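Local coordinates for hemolysin activator protein CdiB (Acinetobacter baumannii ACICU, PDB 6WIL), which probably exports its partner toxin protein across the outer membrane, as a two-partner secretion (TpsB) transporter of the Omp85 superfamily involved in contact-dependent growth inhibition, at residues Asp167-Leu171 / Lys172-Gln176; Ile349-Asn352 / Val353-Arg356. All coordinates share one frame; numbering follows the deposited sequence.

Interaction 1: residues Asp167-Leu171 / Lys172-Gln176; sequences DIVNL and KRLDQ. With SO4 (sulfate ion), chain B.
Asn170 caps the start of helix 171-181 by folding its side-chain amide over the N-H of Lys172, two residues on. Its OD1 accepts the backbone N-H of Lys172 at 3.0 Å, in the carbonyl plane and on a lone pair. A chi1 of -164° sets CG opposite the backbone N and carries the oxygen to the helix mouth, where it also rests 3.3 Å from Lys172 CB. Asparagine suits an N-cap because its short amide can replace the missing carbonyl of a preceding turn, while the other end of the same group works elsewhere: ND2 donates to Lys114 O. The main-chain O of Asn170 opens the helical ladder with a nearly straight bond from Leu174 N (3.1 Å, 162°), and Arg173 N adds a weak one.

Leu171 makes the next rung, its O taking Asp175 N at 3.0 Å. Its side chain points away overall, but Leu171 CD1 comes 4.4 Å from Leu174 CD1 and 3.9 Å from Asp175 OD1; the other carboxylate oxygen, OD2, is hydrogen-bonded to Tyr35 OH. Buried Val169 and Leu174 meet obliquely, Leu174 CD1 4.2 Å from Val169 CG1, where apolar side chains suit.

Arg173, extended from CG to NE, presents the edge of its guanidinium to a sulfate: NH1 reaches O3 at 3.1 Å and NH2 makes a weaker bond to O1. Arg321 of the barrel binds the same ion. The cap thus satisfies a first-turn N-H that lacks a helical partner, and two arginines converge on a sulfate probably from the crystallisation liquor, so the site can hold an anion, though not necessarily in the cell.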
# COMPACT_ATOMS: atom_id res chain seq x y z
N ASP A 167 18.95 -2.22 -22.62
CA ASP A 167 18.13 -1.04 -22.36
C ASP A 167 18.96 0.04 -21.67
O ASP A 167 20.07 -0.19 -21.20
CB ASP A 167 16.92 -1.40 -21.51
CG ASP A 167 15.83 -2.09 -22.29
OD1 ASP A 167 16.05 -2.39 -23.48
OD2 ASP A 167 14.75 -2.34 -21.72
N ILE A 168 18.38 1.23 -21.61
CA ILE A 168 19.02 2.35 -20.93
C ILE A 168 18.77 2.22 -19.44
O ILE A 168 17.64 1.98 -19.00
CB ILE A 168 18.49 3.69 -21.48
CG1 ILE A 168 18.76 3.79 -22.98
CG2 ILE A 168 19.13 4.86 -20.74
CD1 ILE A 168 18.06 4.93 -23.66
N VAL A 169 19.84 2.37 -18.65
CA VAL A 169 19.74 2.21 -17.20
C VAL A 169 18.94 3.36 -16.61
O VAL A 169 19.31 4.53 -16.75
CB VAL A 169 21.14 2.13 -16.57
CG1 VAL A 169 21.03 2.19 -15.05
CG2 VAL A 169 21.85 0.87 -17.01
N ASN A 170 17.84 3.03 -15.93
CA ASN A 170 17.02 4.00 -15.23
C ASN A 170 16.73 3.50 -13.82
O ASN A 170 16.33 2.35 -13.64
CB ASN A 170 15.70 4.27 -15.96
CG ASN A 170 15.03 5.54 -15.49
OD1 ASN A 170 14.44 5.57 -14.40
ND2 ASN A 170 15.11 6.59 -16.30
N LEU A 171 16.93 4.38 -12.83
CA LEU A 171 16.79 3.99 -11.43
C LEU A 171 15.35 3.68 -11.04
O LEU A 171 15.13 2.94 -10.08
CB LEU A 171 17.35 5.09 -10.53
CG LEU A 171 17.50 4.78 -9.04
CD1 LEU A 171 18.40 3.57 -8.83
CD2 LEU A 171 18.05 6.00 -8.31
N LYS A 172 14.36 4.24 -11.75
CA LYS A 172 12.97 3.93 -11.44
C LYS A 172 12.63 2.49 -11.79
O LYS A 172 11.88 1.83 -11.07
CB LYS A 172 12.04 4.89 -12.17
CG LYS A 172 11.96 6.29 -11.57
CD LYS A 172 10.96 7.14 -12.33
CE LYS A 172 11.64 8.30 -13.05
NZ LYS A 172 12.15 9.32 -12.09
N ARG A 173 13.18 1.99 -12.90
CA ARG A 173 12.95 0.61 -13.30
C ARG A 173 13.77 -0.37 -12.47
O ARG A 173 13.30 -1.48 -12.19
CB ARG A 173 13.25 0.44 -14.79
CG ARG A 173 12.44 1.39 -15.66
CD ARG A 173 12.61 1.11 -17.14
NE ARG A 173 11.65 1.87 -17.92
CZ ARG A 173 10.52 1.37 -18.42
NH1 ARG A 173 10.22 0.10 -18.25
NH2 ARG A 173 9.70 2.15 -19.11
N LEU A 174 14.98 0.01 -12.07
CA LEU A 174 15.75 -0.82 -11.15
C LEU A 174 15.01 -1.01 -9.83
O LEU A 174 14.93 -2.12 -9.30
CB LEU A 174 17.13 -0.22 -10.90
CG LEU A 174 18.06 0.01 -12.10
CD1 LEU A 174 19.46 0.35 -11.62
CD2 LEU A 174 18.07 -1.21 -13.01
N ASP A 175 14.46 0.09 -9.29
CA ASP A 175 13.76 0.01 -8.01
C ASP A 175 12.48 -0.81 -8.12
O ASP A 175 12.15 -1.58 -7.22
CB ASP A 175 13.44 1.42 -7.50
CG ASP A 175 14.65 2.12 -6.92
OD1 ASP A 175 15.73 1.50 -6.81
OD2 ASP A 175 14.52 3.31 -6.56
N GLN A 176 11.75 -0.65 -9.23
CA GLN A 176 10.54 -1.43 -9.43
C GLN A 176 10.86 -2.92 -9.49
O GLN A 176 10.25 -3.73 -8.78
CB GLN A 176 9.84 -0.99 -10.71
CG GLN A 176 8.49 -1.64 -10.91
CD GLN A 176 7.51 -1.27 -9.81
OE1 GLN A 176 7.60 -0.20 -9.21
NE2 GLN A 176 6.58 -2.17 -9.52
S SO4 B . 6.44 -0.34 -19.38
O1 SO4 B . 6.60 0.98 -18.78
O2 SO4 B . 5.11 -0.86 -19.05
O3 SO4 B . 7.47 -1.23 -18.86
O4 SO4 B . 6.57 -0.24 -20.83

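Interaction 2: residues Ile349-Asn352 / Val353-Arg356; sequences IEIN and VLHR
Two overlapping type I beta turns, Ile351-Leu354 and Asn352-His355, make one helix-like twist near the beginning of strand 349-371. Leu354 N donates to Ile351 O at 3.1 Å, and His355 N donates to Asn352 O at 2.9 Å with an angle of 167°. Both donors stand about 50° out of their carbonyl planes.

The twist brings one branch of Ile351, the CG2 methyl, against its neighbours: it lies opposite the backbone N and touches Leu354 CG at 3.9 Å, the two side chains running side by side. The same methyl meets Val353 CG2 at 4.0 Å. Strand 349-371 pairs with strand 329-346 as a hairpin of the 16-stranded barrel, and backbone bonds of Ile351 with Ser344 and of Arg356 with Ser342 hold it there. Leu354 is buried beside Ser344, whereas Val353 is on the surface, where an apolar residue may face lipid.

Across the turns, Glu350 stretches an extended chain until OE1 lies 3.3 Å from His355 CD2, at the edge of the imidazole and near its plane; the carboxylate and ring planes are 15° apart. The acidic oxygen would suit the slightly positive C-H edge of the ring. Beyond them, Leu354 CD2 lies above one face of the Arg356 guanidinium, toward its rim, and Arg356 NH1 forms a salt bridge with Asp5.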
# COMPACT_ATOMS: atom_id res chain seq x y z
N ILE A 349 -34.69 -23.59 5.89
CA ILE A 349 -35.63 -23.05 4.92
C ILE A 349 -35.08 -21.72 4.43
O ILE A 349 -34.77 -20.83 5.24
CB ILE A 349 -37.04 -22.88 5.51
CG1 ILE A 349 -37.54 -24.19 6.12
CG2 ILE A 349 -38.00 -22.41 4.43
CD1 ILE A 349 -37.93 -25.24 5.09
N GLU A 350 -34.94 -21.58 3.11
CA GLU A 350 -34.33 -20.39 2.54
C GLU A 350 -35.30 -19.21 2.55
O GLU A 350 -36.48 -19.36 2.23
CB GLU A 350 -33.87 -20.66 1.11
CG GLU A 350 -33.15 -19.48 0.46
CD GLU A 350 -32.43 -19.87 -0.83
OE1 GLU A 350 -32.12 -18.96 -1.64
OE2 GLU A 350 -32.17 -21.07 -1.02
N ILE A 351 -34.78 -18.05 2.94
CA ILE A 351 -35.52 -16.80 2.87
C ILE A 351 -35.23 -16.18 1.51
O ILE A 351 -34.14 -15.66 1.28
CB ILE A 351 -35.13 -15.86 4.02
CG1 ILE A 351 -35.34 -16.57 5.36
CG2 ILE A 351 -35.92 -14.57 3.96
CD1 ILE A 351 -34.24 -16.34 6.36
N ASN A 352 -36.22 -16.24 0.60
CA ASN A 352 -35.98 -15.87 -0.79
C ASN A 352 -35.53 -14.42 -0.93
O ASN A 352 -34.55 -14.13 -1.62
CB ASN A 352 -37.25 -16.11 -1.62
CG ASN A 352 -37.43 -17.57 -2.00
OD1 ASN A 352 -36.88 -18.47 -1.36
ND2 ASN A 352 -38.20 -17.82 -3.05
N VAL A 353 -36.22 -13.49 -0.26
CA VAL A 353 -35.93 -12.07 -0.43
C VAL A 353 -34.56 -11.67 0.08
O VAL A 353 -34.13 -10.53 -0.15
CB VAL A 353 -37.00 -11.20 0.25
CG1 VAL A 353 -38.35 -11.39 -0.42
CG2 VAL A 353 -37.08 -11.51 1.73
N LEU A 354 -33.85 -12.57 0.76
CA LEU A 354 -32.50 -12.29 1.23
C LEU A 354 -31.42 -12.90 0.35
O LEU A 354 -30.24 -12.81 0.69
CB LEU A 354 -32.33 -12.76 2.68
CG LEU A 354 -33.09 -11.94 3.71
CD1 LEU A 354 -32.62 -12.28 5.11
CD2 LEU A 354 -32.93 -10.45 3.43
N HIS A 355 -31.80 -13.54 -0.75
CA HIS A 355 -30.83 -14.06 -1.71
C HIS A 355 -30.33 -12.90 -2.56
O HIS A 355 -31.10 -12.27 -3.29
CB HIS A 355 -31.47 -15.13 -2.58
CG HIS A 355 -30.51 -15.85 -3.47
ND1 HIS A 355 -29.95 -15.27 -4.59
CD2 HIS A 355 -30.00 -17.11 -3.41
CE1 HIS A 355 -29.14 -16.14 -5.17
NE2 HIS A 355 -29.15 -17.26 -4.48
N ARG A 356 -29.03 -12.61 -2.47
CA ARG A 356 -28.46 -11.42 -3.09
C ARG A 356 -27.23 -11.79 -3.91
O ARG A 356 -26.26 -12.31 -3.36
CB ARG A 356 -28.11 -10.37 -2.03
CG ARG A 356 -29.33 -9.70 -1.43
CD ARG A 356 -29.00 -8.90 -0.18
NE ARG A 356 -28.65 -9.75 0.95
CZ ARG A 356 -28.90 -9.45 2.22
NH1 ARG A 356 -28.54 -10.28 3.19
NH2 ARG A 356 -29.52 -8.31 2.52

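Overall arrangement
From the N terminus, the chain first reaches interaction 1, where the loop after helix 154-160 turns into helix 171-181 within a POTRA domain. It then enters the barrel and comes to interaction 2 at the start of strand 349-371. Each contact closes within one continuous run of residues, so the two follow in series, neither nested nor crossed. The centres of interactions 1 and 2 are about 54 Å apart, on opposite sides of the chain's centre. Residues 172-176 lean on strand 308-326 through Arg325 and Val322, joining the POTRA domain to the barrel; the next strand, 329-346, leads away to residues 349-356, probably at the extracellular end of the barrel.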